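Local coordinates for protein sialidase B (Streptococcus pneumoniae serotype 4, PDB 4XJW) that cleaves alpha-(2->3)-, alpha-(2->6)- and alpha-(2->8)-linked terminal sialic acid from oligosaccharides, glycoproteins and glycolipids, as an intramolecular trans-sialidase of glycosyl hydrolase family 33, at residues E631-D634 with N639-H642; T549-Q554 with D634-N639. The protein carries 1 engineered substitution. All coordinates share one frame; numbering follows the deposited sequence.

Both contacts involve the long loop that runs from strand 626-631 to strand 647-652 in the catalytic domain, a fold of the six-bladed sialidase beta-propeller type. Contact 1 is partly buried and internal to that loop: 631-634 and 639-642 are tied together by a carboxylate on a backbone NH, with a tyrosine packed alongside. Contact 2 lies at the surface and reaches 80 residues back in sequence, where 549-554 meets 634-639 through two stacked rings and no hydrogen bond. D634 belongs to both, giving its backbone N to contact 1 and its OD1 to the turn that carries the tryptophan of contact 2. The two centres are about 9 Å apart.

Contact 1: E631-D634 with N639-H642; sequences EKYD and NELH
E640 OE1 accepts a hydrogen bond from D634 N at 3.0 Å, with the N-H pointing almost straight at the oxygen (164°). The NH comes from above the carboxylate plane, 37° out of it. A glutamate suits this place because its length spans the gap between the two legs of the loop: chi1 of -55° sets CG opposite the carbonyl carbon, and the chain then runs on extended, which carries the carboxylate across to the other leg.

The side chains of Y633 and E640 run antiparallel alongside one another, and the ring and carboxylate planes differ by little. E640 CB lies in the plane of the ring at its edge, 3.9 Å from Y633 CD2, while E640 O approaches Y633 CE2 obliquely at 3.2 Å. Thus one flat aromatic group packs against both the side chain and the main chain of the glutamate. Just before it, K632 centres an inverse gamma turn, closed by a weak bond from Y633 N to E631 O, where the chain leaves its strand.

Y633 also packs near R207, by similarity a substrate-binding arginine, which E631 holds by a salt bridge. The contact begins at the end of strand 626-631; strand 205-213 supplies R207, and just beyond strand 85-91 of the N-terminal concanavalin-like domain, A93 touches Y633 and P92 touches E640.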
ATOM      1  N   GLU A 631      -1.962  -4.166  -3.019  1.00  8.42           N
ATOM      2  CA  GLU A 631      -2.074  -4.296  -1.584  1.00  7.88           C
ATOM      3  C   GLU A 631      -2.710  -5.643  -1.267  1.00  8.93           C
ATOM      4  O   GLU A 631      -3.912  -5.818  -1.443  1.00  8.57           O
ATOM      5  CB  GLU A 631      -2.932  -3.141  -1.045  1.00  8.52           C
ATOM      6  CG  GLU A 631      -2.258  -1.762  -1.182  1.00  9.33           C
ATOM      7  CD  GLU A 631      -3.170  -0.608  -0.801  1.00  8.28           C
ATOM      8  OE1 GLU A 631      -4.409  -0.799  -0.703  1.00 10.22           O
ATOM      9  OE2 GLU A 631      -2.636   0.498  -0.553  1.00  9.29           O
ATOM     10  N   LYS A 632      -1.913  -6.599  -0.804  1.00  6.80           N
ATOM     11  CA  LYS A 632      -2.431  -7.924  -0.466  1.00  6.75           C
ATOM     12  C   LYS A 632      -2.962  -7.963   0.971  1.00  9.42           C
ATOM     13  O   LYS A 632      -2.491  -8.721   1.825  1.00  9.13           O
ATOM     14  CB  LYS A 632      -1.386  -9.026  -0.690  1.00 10.51           C
ATOM     15  CG  LYS A 632      -2.014 -10.422  -0.741  1.00  9.52           C
ATOM     16  CD  LYS A 632      -0.994 -11.529  -0.887  1.00  9.43           C
ATOM     17  CE  LYS A 632      -1.686 -12.882  -0.930  1.00  8.58           C
ATOM     18  NZ  LYS A 632      -2.358 -13.095  -2.234  1.00  9.31           N
ATOM     19  N   TYR A 633      -3.960  -7.133   1.233  1.00  8.98           N
ATOM     20  CA  TYR A 633      -4.630  -7.131   2.529  1.00  9.36           C
ATOM     21  C   TYR A 633      -5.883  -6.314   2.403  1.00  8.68           C
ATOM     22  O   TYR A 633      -6.114  -5.646   1.388  1.00  9.33           O
ATOM     23  CB  TYR A 633      -3.721  -6.588   3.647  1.00  9.58           C
ATOM     24  CG  TYR A 633      -3.613  -5.076   3.760  1.00 10.78           C
ATOM     25  CD1 TYR A 633      -2.974  -4.316   2.781  1.00 10.25           C
ATOM     26  CD2 TYR A 633      -4.151  -4.414   4.849  1.00  9.37           C
ATOM     27  CE1 TYR A 633      -2.871  -2.926   2.902  1.00 11.18           C
ATOM     28  CE2 TYR A 633      -4.051  -3.044   4.993  1.00  9.56           C
ATOM     29  CZ  TYR A 633      -3.404  -2.297   4.023  1.00 11.58           C
ATOM     30  OH  TYR A 633      -3.319  -0.926   4.181  1.00 14.22           O
ATOM     31  N   ASP A 634      -6.718  -6.385   3.424  1.00  7.46           N
ATOM     32  CA  ASP A 634      -7.927  -5.595   3.396  1.00 11.63           C
ATOM     33  C   ASP A 634      -7.638  -4.228   4.010  1.00 12.48           C
ATOM     34  O   ASP A 634      -7.579  -4.073   5.234  1.00 11.84           O
ATOM     35  CB  ASP A 634      -9.044  -6.319   4.130  1.00 10.68           C
ATOM     36  CG  ASP A 634     -10.375  -5.629   3.959  1.00  9.84           C
ATOM     37  OD1 ASP A 634     -10.390  -4.381   3.930  1.00 10.91           O
ATOM     38  OD2 ASP A 634     -11.400  -6.337   3.861  1.00 13.66           O
ATOM     39  N   ASN A 639      -9.063  -4.183  11.504  1.00  9.82           N
ATOM     40  CA  ASN A 639      -8.258  -5.262  12.075  1.00 10.25           C
ATOM     41  C   ASN A 639      -6.939  -5.476  11.343  1.00  8.10           C
ATOM     42  O   ASN A 639      -6.108  -6.258  11.797  1.00  9.95           O
ATOM     43  CB  ASN A 639      -9.030  -6.581  12.090  1.00  9.97           C
ATOM     44  CG  ASN A 639      -8.434  -7.591  13.069  1.00 10.79           C
ATOM     45  OD1 ASN A 639      -8.356  -7.326  14.272  1.00 12.96           O
ATOM     46  ND2 ASN A 639      -8.023  -8.753  12.566  1.00 12.23           N
ATOM     47  N   GLU A 640      -6.760  -4.811  10.206  1.00  9.24           N
ATOM     48  CA  GLU A 640      -5.574  -5.065   9.378  1.00  9.43           C
ATOM     49  C   GLU A 640      -4.731  -3.816   9.128  1.00  9.55           C
ATOM     50  O   GLU A 640      -4.024  -3.739   8.131  1.00  9.52           O
ATOM     51  CB  GLU A 640      -5.974  -5.773   8.070  1.00  8.77           C
ATOM     52  CG  GLU A 640      -6.756  -7.069   8.319  1.00 10.99           C
ATOM     53  CD  GLU A 640      -6.811  -8.033   7.153  1.00 10.31           C
ATOM     54  OE1 GLU A 640      -6.244  -7.726   6.066  1.00 10.63           O
ATOM     55  OE2 GLU A 640      -7.415  -9.118   7.336  1.00 11.21           O
ATOM     56  N   LEU A 641      -4.830  -2.840  10.031  1.00  9.94           N
ATOM     57  CA  LEU A 641      -4.001  -1.637   9.989  1.00  9.64           C
ATOM     58  C   LEU A 641      -2.555  -1.998  10.271  1.00  9.17           C
ATOM     59  O   LEU A 641      -2.273  -2.970  10.977  1.00  9.48           O
ATOM     60  CB  LEU A 641      -4.452  -0.645  11.060  1.00  9.55           C
ATOM     61  CG  LEU A 641      -5.913  -0.214  10.967  1.00  8.50           C
ATOM     62  CD1 LEU A 641      -6.241   0.626  12.176  1.00 11.97           C
ATOM     63  CD2 LEU A 641      -6.131   0.590   9.707  1.00 11.43           C
ATOM     64  N   HIS A 642      -1.634  -1.232   9.694  1.00  9.10           N
ATOM     65  CA  HIS A 642      -0.227  -1.257  10.112  1.00  7.76           C
ATOM     66  C   HIS A 642       0.455  -2.608   9.899  1.00 10.61           C
ATOM     67  O   HIS A 642       1.103  -3.148  10.816  1.00 10.37           O
ATOM     68  CB  HIS A 642      -0.083  -0.813  11.580  1.00  8.38           C
ATOM     69  CG  HIS A 642      -0.944   0.366  11.934  1.00  7.53           C
ATOM     70  ND1 HIS A 642      -1.151   1.422  11.070  1.00  9.34           N
ATOM     71  CD2 HIS A 642      -1.698   0.615  13.030  1.00 10.86           C
ATOM     72  CE1 HIS A 642      -1.981   2.286  11.634  1.00  7.29           C
ATOM     73  NE2 HIS A 642      -2.315   1.831  12.830  1.00  9.12           N
TER

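Contact 2: T549-Q554 with D634-N639; sequences TSYGTQ and DSWSRN
The Y551 ring has the indole of W636 on one face and the hydroxyl oxygen of T549 on the other, with T549 OG1 3.0 Å above the ring plane and over its centre. This is a face-to-face aromatic stack joining two loops of the sialidase propeller: the Y551 ring and the five-membered ring of W636 have centroids 3.5 Å apart and planes only 8° from parallel. The closest pair is Y551 CZ and W636 CG, at 3.3 Å. Because the side chains run in opposite directions, Y551 CB lies over the six-membered ring of W636 in a CH-pi contact, while Y551 OH lies by W636 CB. Two broad flat rings suit an association that has no hydrogen bond across it.

With chi1 at -169°, W636 CG lies opposite the main-chain nitrogen, which sends the indole out toward Y551. Around the stack, Y551 O accepts from R519 and G552 O from R581, both probable substrate-binding arginines. Glycine tolerates the positive phi (83°) at G552, whose N donates to T549 OG1 in an ST motif. The tryptophan's own turn is built on an aspartate: D634 OD1 accepts from W636 N at 2.9 Å, an Asx turn, and from S637 N at 3.0 Å, an Asx motif.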
ATOM      1  N   THR A 549     -17.765  -3.378  -2.548  1.00 11.69           N
ATOM      2  CA  THR A 549     -18.474  -3.023  -1.335  1.00 10.59           C
ATOM      3  C   THR A 549     -19.173  -1.689  -1.514  1.00 13.46           C
ATOM      4  O   THR A 549     -18.936  -0.963  -2.478  1.00 12.76           O
ATOM      5  CB  THR A 549     -17.504  -2.841  -0.182  1.00 11.26           C
ATOM      6  OG1 THR A 549     -16.551  -1.835  -0.554  1.00 12.72           O
ATOM      7  CG2 THR A 549     -16.783  -4.153   0.154  1.00 11.57           C
ATOM      8  N   SER A 550     -20.023  -1.352  -0.554  1.00 14.05           N
ATOM      9  CA  SER A 550     -20.678  -0.057  -0.543  1.00 13.47           C
ATOM     10  C   SER A 550     -19.717   1.127  -0.610  1.00 14.65           C
ATOM     11  O   SER A 550     -20.030   2.142  -1.231  1.00 15.20           O
ATOM     12  CB  SER A 550     -21.588   0.061   0.686  1.00 11.93           C
ATOM     13  OG  SER A 550     -20.869  -0.132   1.892  1.00 16.18           O
ATOM     14  N   TYR A 551     -18.546   0.999   0.011  1.00 11.53           N
ATOM     15  CA  TYR A 551     -17.598   2.108   0.036  1.00 11.19           C
ATOM     16  C   TYR A 551     -16.664   2.090  -1.182  1.00 11.05           C
ATOM     17  O   TYR A 551     -16.114   3.127  -1.556  1.00 13.53           O
ATOM     18  CB  TYR A 551     -16.808   2.138   1.347  1.00 12.23           C
ATOM     19  CG  TYR A 551     -16.190   0.810   1.709  1.00 11.99           C
ATOM     20  CD1 TYR A 551     -14.951   0.423   1.185  1.00 10.29           C
ATOM     21  CD2 TYR A 551     -16.849  -0.074   2.551  1.00 13.06           C
ATOM     22  CE1 TYR A 551     -14.388  -0.798   1.517  1.00 11.17           C
ATOM     23  CE2 TYR A 551     -16.293  -1.303   2.884  1.00 11.00           C
ATOM     24  CZ  TYR A 551     -15.061  -1.662   2.361  1.00 10.08           C
ATOM     25  OH  TYR A 551     -14.516  -2.881   2.693  1.00 12.46           O
ATOM     26  N   GLY A 552     -16.511   0.926  -1.800  1.00 11.70           N
ATOM     27  CA  GLY A 552     -15.730   0.814  -3.039  1.00 11.59           C
ATOM     28  C   GLY A 552     -14.231   0.687  -2.832  1.00 10.99           C
ATOM     29  O   GLY A 552     -13.740   0.842  -1.717  1.00 11.77           O
ATOM     30  N   THR A 553     -13.515   0.427  -3.934  1.00  9.96           N
ATOM     31  CA  THR A 553     -12.050   0.313  -3.943  1.00 10.36           C
ATOM     32  C   THR A 553     -11.538   0.819  -5.282  1.00 12.69           C
ATOM     33  O   THR A 553     -12.223   0.693  -6.287  1.00 10.49           O
ATOM     34  CB  THR A 553     -11.593  -1.170  -3.757  1.00  8.37           C
ATOM     35  OG1 THR A 553     -12.136  -1.676  -2.527  1.00  9.80           O
ATOM     36  CG2 THR A 553     -10.088  -1.278  -3.664  1.00  9.09           C
ATOM     37  N   GLN A 554     -10.337   1.399  -5.290  1.00  9.37           N
ATOM     38  CA  GLN A 554      -9.681   1.795  -6.523  1.00  9.29           C
ATOM     39  C   GLN A 554      -9.698   0.622  -7.512  1.00 11.39           C
ATOM     40  O   GLN A 554      -9.543  -0.546  -7.116  1.00  9.51           O
ATOM     41  CB  GLN A 554      -8.236   2.208  -6.223  1.00 11.66           C
ATOM     42  CG  GLN A 554      -7.461   2.759  -7.433  1.00 10.83           C
ATOM     43  CD  GLN A 554      -6.018   2.284  -7.489  1.00 13.25           C
ATOM     44  OE1 GLN A 554      -5.624   1.366  -6.776  1.00 17.07           O
ATOM     45  NE2 GLN A 554      -5.221   2.915  -8.340  1.00 16.71           N
ATOM     46  N   ASP A 634      -6.718  -6.385   3.424  1.00  7.46           N
ATOM     47  CA  ASP A 634      -7.927  -5.595   3.396  1.00 11.63           C
ATOM     48  C   ASP A 634      -7.638  -4.228   4.010  1.00 12.48           C
ATOM     49  O   ASP A 634      -7.579  -4.073   5.234  1.00 11.84           O
ATOM     50  CB  ASP A 634      -9.044  -6.319   4.130  1.00 10.68           C
ATOM     51  CG  ASP A 634     -10.375  -5.629   3.959  1.00  9.84           C
ATOM     52  OD1 ASP A 634     -10.390  -4.381   3.930  1.00 10.91           O
ATOM     53  OD2 ASP A 634     -11.400  -6.337   3.861  1.00 13.66           O
ATOM     54  N   SER A 635      -7.433  -3.242   3.146  1.00 10.79           N
ATOM     55  CA  SER A 635      -7.000  -1.915   3.578  1.00  9.27           C
ATOM     56  C   SER A 635      -8.154  -1.068   4.129  1.00  8.48           C
ATOM     57  O   SER A 635      -7.949   0.086   4.517  1.00 11.96           O
ATOM     58  CB  SER A 635      -6.277  -1.188   2.435  1.00  9.96           C
ATOM     59  OG  SER A 635      -7.196  -0.805   1.424  1.00 12.99           O
ATOM     60  N   TRP A 636      -9.356  -1.636   4.170  1.00 10.93           N
ATOM     61  CA  TRP A 636     -10.471  -0.977   4.833  1.00  8.99           C
ATOM     62  C   TRP A 636     -10.601  -1.480   6.263  1.00 12.23           C
ATOM     63  O   TRP A 636     -10.968  -0.727   7.165  1.00 12.40           O
ATOM     64  CB  TRP A 636     -11.779  -1.222   4.075  1.00 10.01           C
ATOM     65  CG  TRP A 636     -12.921  -0.346   4.550  1.00 10.75           C
ATOM     66  CD1 TRP A 636     -13.891  -0.665   5.455  1.00 12.49           C
ATOM     67  CD2 TRP A 636     -13.197   0.983   4.115  1.00 10.88           C
ATOM     68  NE1 TRP A 636     -14.757   0.390   5.608  1.00 13.26           N
ATOM     69  CE2 TRP A 636     -14.351   1.417   4.797  1.00  9.96           C
ATOM     70  CE3 TRP A 636     -12.584   1.852   3.214  1.00 10.62           C
ATOM     71  CZ2 TRP A 636     -14.900   2.687   4.607  1.00 12.40           C
ATOM     72  CZ3 TRP A 636     -13.130   3.113   3.025  1.00 13.08           C
ATOM     73  CH2 TRP A 636     -14.279   3.519   3.721  1.00 14.31           C
ATOM     74  N   SER A 637     -10.311  -2.760   6.472  1.00 10.73           N
ATOM     75  CA  SER A 637     -10.556  -3.371   7.782  1.00  9.01           C
ATOM     76  C   SER A 637      -9.769  -2.723   8.917  1.00 10.09           C
ATOM     77  O   SER A 637      -8.563  -2.543   8.821  1.00 11.47           O
ATOM     78  CB  SER A 637     -10.227  -4.865   7.746  1.00 11.02           C
ATOM     79  OG  SER A 637     -10.244  -5.397   9.064  1.00 10.04           O
ATOM     80  N   ARG A 638     -10.455  -2.407  10.017  1.00  9.34           N
ATOM     81  CA  ARG A 638      -9.769  -1.863  11.194  1.00  7.42           C
ATOM     82  C   ARG A 638      -9.008  -2.937  11.974  1.00  8.94           C
ATOM     83  O   ARG A 638      -8.375  -2.637  12.988  1.00 10.56           O
ATOM     84  CB  ARG A 638     -10.768  -1.134  12.116  1.00  8.86           C
ATOM     85  CG  ARG A 638     -11.370   0.137  11.529  1.00 12.34           C
ATOM     86  CD  ARG A 638     -10.427   0.971  10.655  1.00 17.62           C
ATOM     87  NE  ARG A 638      -9.599   1.923  11.404  1.00 25.58           N
ATOM     88  CZ  ARG A 638      -8.891   2.910  10.846  1.00 22.47           C
ATOM     89  NH1 ARG A 638      -8.900   3.081   9.531  1.00 21.11           N
ATOM     90  NH2 ARG A 638      -8.166   3.731  11.600  1.00 24.44           N
ATOM     91  N   ASN A 639      -9.063  -4.183  11.504  1.00  9.82           N
ATOM     92  CA  ASN A 639      -8.258  -5.262  12.075  1.00 10.25           C
ATOM     93  C   ASN A 639      -6.939  -5.476  11.343  1.00  8.10           C
ATOM     94  O   ASN A 639      -6.108  -6.258  11.797  1.00  9.95           O
ATOM     95  CB  ASN A 639      -9.030  -6.581  12.090  1.00  9.97           C
ATOM     96  CG  ASN A 639      -8.434  -7.591  13.069  1.00 10.79           C
ATOM     97  OD1 ASN A 639      -8.356  -7.326  14.272  1.00 12.96           O
ATOM     98  ND2 ASN A 639      -8.023  -8.753  12.566  1.00 12.23           N
TER